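Putative transcriptional regulator (Salmonella typhimurium, PDB 1YYV) is of unknown function but, as an HxlR-like helix-turn-helix protein, probably binds DNA and regulates transcription. Local coordinates at residues L79-Y84 with V91-T96. Sequence-based numbering, arbitrary orientation.
Sequences LNRVSY and VEYSLT
Asn-80 and Ser-94 grip each other by both backbone polar groups, and Val-82 with Glu-92 repeats the pattern two residues on: four N-H...O=C bonds make an antiparallel ladder. The bonds of the pair nearer the turn, Val-82 with Glu-92, are nearly straight, Glu-92 N to Val-82 O at 2.9 Å with 173° at the hydrogen, whereas Asn-80 N to Ser-94 O, 2.7 Å long, is more bent. CA-H...O contacts supplement them, as from Tyr-93 CA to Asn-80 O at 3.2 Å.

The ladder is the beta hairpin, or wing, of a winged helix-turn-helix domain. Strand 79-84 is the outer one of the pair; 90-95 also bonds to His-49 and Phe-51 on its far side.

Apolar packing gathers on the face of Arg-81, Tyr-93 and Val-91. With CG anti to the backbone N (chi1 177°), Arg-81 runs alongside the tyrosine, its CG 3.6 Å from Tyr-93 CE1, while Val-91 reaches the same methylene through CG2. At the start of the strand, Leu-79, whose side chain diverges from that of Leu-95, brings CD1 to Tyr-93 CD1 at 4.2 Å; both Leu-79 and Tyr-93 pack on Leu-70 of helix 66-76.

The opposite face carries Asn-80, Ser-94, Val-82 and Glu-92. Toward the turn, Glu-92 OE1 lies 3.7 Å from Tyr-84 CE2, carboxylate and ring planes 33° apart. At the other end, Thr-96 CG2 sits 3.5 Å from Asn-80 OD1, while its OG1 bonds Gly-77 O and caps helix 97-103 at Gly-99 N.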
ATOM      1  N   LEU A  79      -4.412 -13.700  -8.570  1.00 42.49           N
ATOM      2  CA  LEU A  79      -3.477 -14.536  -9.332  1.00 43.92           C
ATOM      3  C   LEU A  79      -4.082 -15.844  -9.781  1.00 44.33           C
ATOM      4  O   LEU A  79      -4.906 -16.444  -9.085  1.00 43.29           O
ATOM      5  CB  LEU A  79      -2.182 -14.859  -8.566  1.00 43.67           C
ATOM      6  CG  LEU A  79      -1.490 -13.781  -7.764  1.00 43.91           C
ATOM      7  CD1 LEU A  79      -0.379 -14.405  -6.995  1.00 41.26           C
ATOM      8  CD2 LEU A  79      -1.000 -12.599  -8.632  1.00 45.72           C
ATOM      9  N   ASN A  80      -3.667 -16.243 -10.974  1.00 45.66           N
ATOM     10  CA  ASN A  80      -3.771 -17.641 -11.414  1.00 47.95           C
ATOM     11  C   ASN A  80      -2.516 -18.416 -11.036  1.00 48.51           C
ATOM     12  O   ASN A  80      -1.397 -17.953 -11.255  1.00 47.94           O
ATOM     13  CB  ASN A  80      -4.075 -17.713 -12.903  1.00 47.10           C
ATOM     14  CG  ASN A  80      -5.462 -17.206 -13.203  1.00 49.63           C
ATOM     15  OD1 ASN A  80      -5.647 -16.352 -14.076  1.00 52.95           O
ATOM     16  ND2 ASN A  80      -6.462 -17.696 -12.435  1.00 47.29           N
ATOM     17  N   ARG A  81      -2.720 -19.561 -10.396  1.00 50.39           N
ATOM     18  CA  ARG A  81      -1.618 -20.452 -10.111  1.00 52.75           C
ATOM     19  C   ARG A  81      -1.751 -21.807 -10.823  1.00 53.99           C
ATOM     20  O   ARG A  81      -2.689 -22.580 -10.570  1.00 54.21           O
ATOM     21  CB  ARG A  81      -1.438 -20.638  -8.609  1.00 52.85           C
ATOM     22  CG  ARG A  81      -0.321 -21.629  -8.286  1.00 54.96           C
ATOM     23  CD  ARG A  81      -0.444 -22.112  -6.885  1.00 59.13           C
ATOM     24  NE  ARG A  81      -1.708 -22.813  -6.722  1.00 65.68           N
ATOM     25  CZ  ARG A  81      -2.044 -23.525  -5.648  1.00 70.74           C
ATOM     26  NH1 ARG A  81      -1.198 -23.646  -4.609  1.00 71.15           N
ATOM     27  NH2 ARG A  81      -3.232 -24.127  -5.616  1.00 71.16           N
ATOM     28  N   VAL A  82      -0.809 -22.092 -11.715  1.00 55.42           N
ATOM     29  CA  VAL A  82      -0.829 -23.356 -12.473  1.00 56.70           C
ATOM     30  C   VAL A  82       0.373 -24.234 -12.136  1.00 57.17           C
ATOM     31  O   VAL A  82       1.518 -23.808 -12.281  1.00 56.33           O
ATOM     32  CB  VAL A  82      -0.890 -23.121 -14.000  1.00 56.86           C
ATOM     33  CG1 VAL A  82      -1.123 -24.443 -14.744  1.00 57.86           C
ATOM     34  CG2 VAL A  82      -1.992 -22.124 -14.346  1.00 58.55           C
ATOM     35  N   SER A  83       0.094 -25.456 -11.674  1.00 58.61           N
ATOM     36  CA  SER A  83       1.145 -26.452 -11.406  1.00 59.93           C
ATOM     37  C   SER A  83       1.609 -27.164 -12.653  1.00 59.94           C
ATOM     38  O   SER A  83       0.816 -27.491 -13.540  1.00 60.13           O
ATOM     39  CB  SER A  83       0.692 -27.514 -10.399  1.00 60.06           C
ATOM     40  OG  SER A  83       1.013 -27.122  -9.079  1.00 61.59           O
ATOM     41  N   TYR A  84       2.910 -27.410 -12.709  1.00 60.46           N
ATOM     42  CA  TYR A  84       3.447 -28.385 -13.657  1.00 60.34           C
ATOM     43  C   TYR A  84       4.282 -29.428 -12.896  1.00 60.04           C
ATOM     44  O   TYR A  84       5.472 -29.214 -12.623  1.00 60.10           O
ATOM     45  CB  TYR A  84       4.211 -27.708 -14.792  1.00 60.68           C
ATOM     46  CG  TYR A  84       3.389 -26.733 -15.626  1.00 61.21           C
ATOM     47  CD1 TYR A  84       2.773 -27.133 -16.822  1.00 61.96           C
ATOM     48  CD2 TYR A  84       3.252 -25.403 -15.232  1.00 61.62           C
ATOM     49  CE1 TYR A  84       2.030 -26.222 -17.599  1.00 61.58           C
ATOM     50  CE2 TYR A  84       2.529 -24.499 -15.985  1.00 61.28           C
ATOM     51  CZ  TYR A  84       1.922 -24.902 -17.165  1.00 62.16           C
ATOM     52  OH  TYR A  84       1.206 -23.961 -17.880  1.00 62.14           O
ATOM     53  N   VAL A  91       5.771 -24.106 -10.654  1.00 45.28           N
ATOM     54  CA  VAL A  91       4.468 -23.515 -10.511  1.00 45.20           C
ATOM     55  C   VAL A  91       4.584 -22.145 -11.146  1.00 45.16           C
ATOM     56  O   VAL A  91       5.552 -21.429 -10.905  1.00 45.33           O
ATOM     57  CB  VAL A  91       4.020 -23.470  -9.027  1.00 45.08           C
ATOM     58  CG1 VAL A  91       5.008 -22.699  -8.181  1.00 44.39           C
ATOM     59  CG2 VAL A  91       2.641 -22.926  -8.920  1.00 44.13           C
ATOM     60  N   GLU A  92       3.613 -21.812 -11.983  1.00 44.72           N
ATOM     61  CA  GLU A  92       3.545 -20.520 -12.649  1.00 44.74           C
ATOM     62  C   GLU A  92       2.385 -19.664 -12.174  1.00 43.67           C
ATOM     63  O   GLU A  92       1.297 -20.186 -11.881  1.00 43.36           O
ATOM     64  CB  GLU A  92       3.440 -20.718 -14.168  1.00 45.49           C
ATOM     65  CG  GLU A  92       4.789 -20.665 -14.828  1.00 47.15           C
ATOM     66  CD  GLU A  92       4.828 -21.424 -16.097  1.00 50.11           C
ATOM     67  OE1 GLU A  92       3.917 -21.200 -16.903  1.00 49.28           O
ATOM     68  OE2 GLU A  92       5.772 -22.260 -16.288  1.00 55.74           O
ATOM     69  N   TYR A  93       2.644 -18.349 -12.152  1.00 42.85           N
ATOM     70  CA  TYR A  93       1.739 -17.291 -11.663  1.00 41.31           C
ATOM     71  C   TYR A  93       1.496 -16.248 -12.724  1.00 41.19           C
ATOM     72  O   TYR A  93       2.422 -15.771 -13.356  1.00 40.83           O
ATOM     73  CB  TYR A  93       2.352 -16.583 -10.421  1.00 41.08           C
ATOM     74  CG  TYR A  93       2.564 -17.538  -9.279  1.00 39.59           C
ATOM     75  CD1 TYR A  93       1.509 -17.874  -8.435  1.00 42.18           C
ATOM     76  CD2 TYR A  93       3.779 -18.168  -9.093  1.00 39.08           C
ATOM     77  CE1 TYR A  93       1.677 -18.800  -7.413  1.00 41.75           C
ATOM     78  CE2 TYR A  93       3.965 -19.092  -8.070  1.00 40.26           C
ATOM     79  CZ  TYR A  93       2.905 -19.400  -7.235  1.00 40.94           C
ATOM     80  OH  TYR A  93       3.050 -20.297  -6.206  1.00 39.87           O
ATOM     81  N   SER A  94       0.240 -15.865 -12.890  1.00 41.83           N
ATOM     82  CA  SER A  94      -0.103 -14.676 -13.649  1.00 42.80           C
ATOM     83  C   SER A  94      -1.273 -13.959 -12.960  1.00 43.35           C
ATOM     84  O   SER A  94      -1.906 -14.515 -12.042  1.00 43.32           O
ATOM     85  CB  SER A  94      -0.487 -15.040 -15.086  1.00 43.04           C
ATOM     86  OG  SER A  94      -1.512 -16.026 -15.083  1.00 43.22           O
ATOM     87  N   LEU A  95      -1.566 -12.750 -13.442  1.00 43.03           N
ATOM     88  CA  LEU A  95      -2.678 -11.947 -12.959  1.00 43.46           C
ATOM     89  C   LEU A  95      -4.009 -12.331 -13.598  1.00 43.66           C
ATOM     90  O   LEU A  95      -4.097 -12.560 -14.803  1.00 43.50           O
ATOM     91  CB  LEU A  95      -2.444 -10.452 -13.237  1.00 43.00           C
ATOM     92  CG  LEU A  95      -1.204  -9.794 -12.668  1.00 42.15           C
ATOM     93  CD1 LEU A  95      -0.964  -8.542 -13.425  1.00 41.83           C
ATOM     94  CD2 LEU A  95      -1.339  -9.532 -11.166  1.00 41.09           C
ATOM     95  N   THR A  96      -5.034 -12.377 -12.764  1.00 44.14           N
ATOM     96  CA  THR A  96      -6.395 -12.444 -13.216  1.00 44.96           C
ATOM     97  C   THR A  96      -6.791 -11.043 -13.726  1.00 46.17           C
ATOM     98  O   THR A  96      -6.044 -10.067 -13.506  1.00 47.08           O
ATOM     99  CB  THR A  96      -7.294 -12.896 -12.059  1.00 44.73           C
ATOM    100  OG1 THR A  96      -7.267 -11.894 -11.032  1.00 44.59           O
ATOM    101  CG2 THR A  96      -6.803 -14.251 -11.493  1.00 43.33           C
TER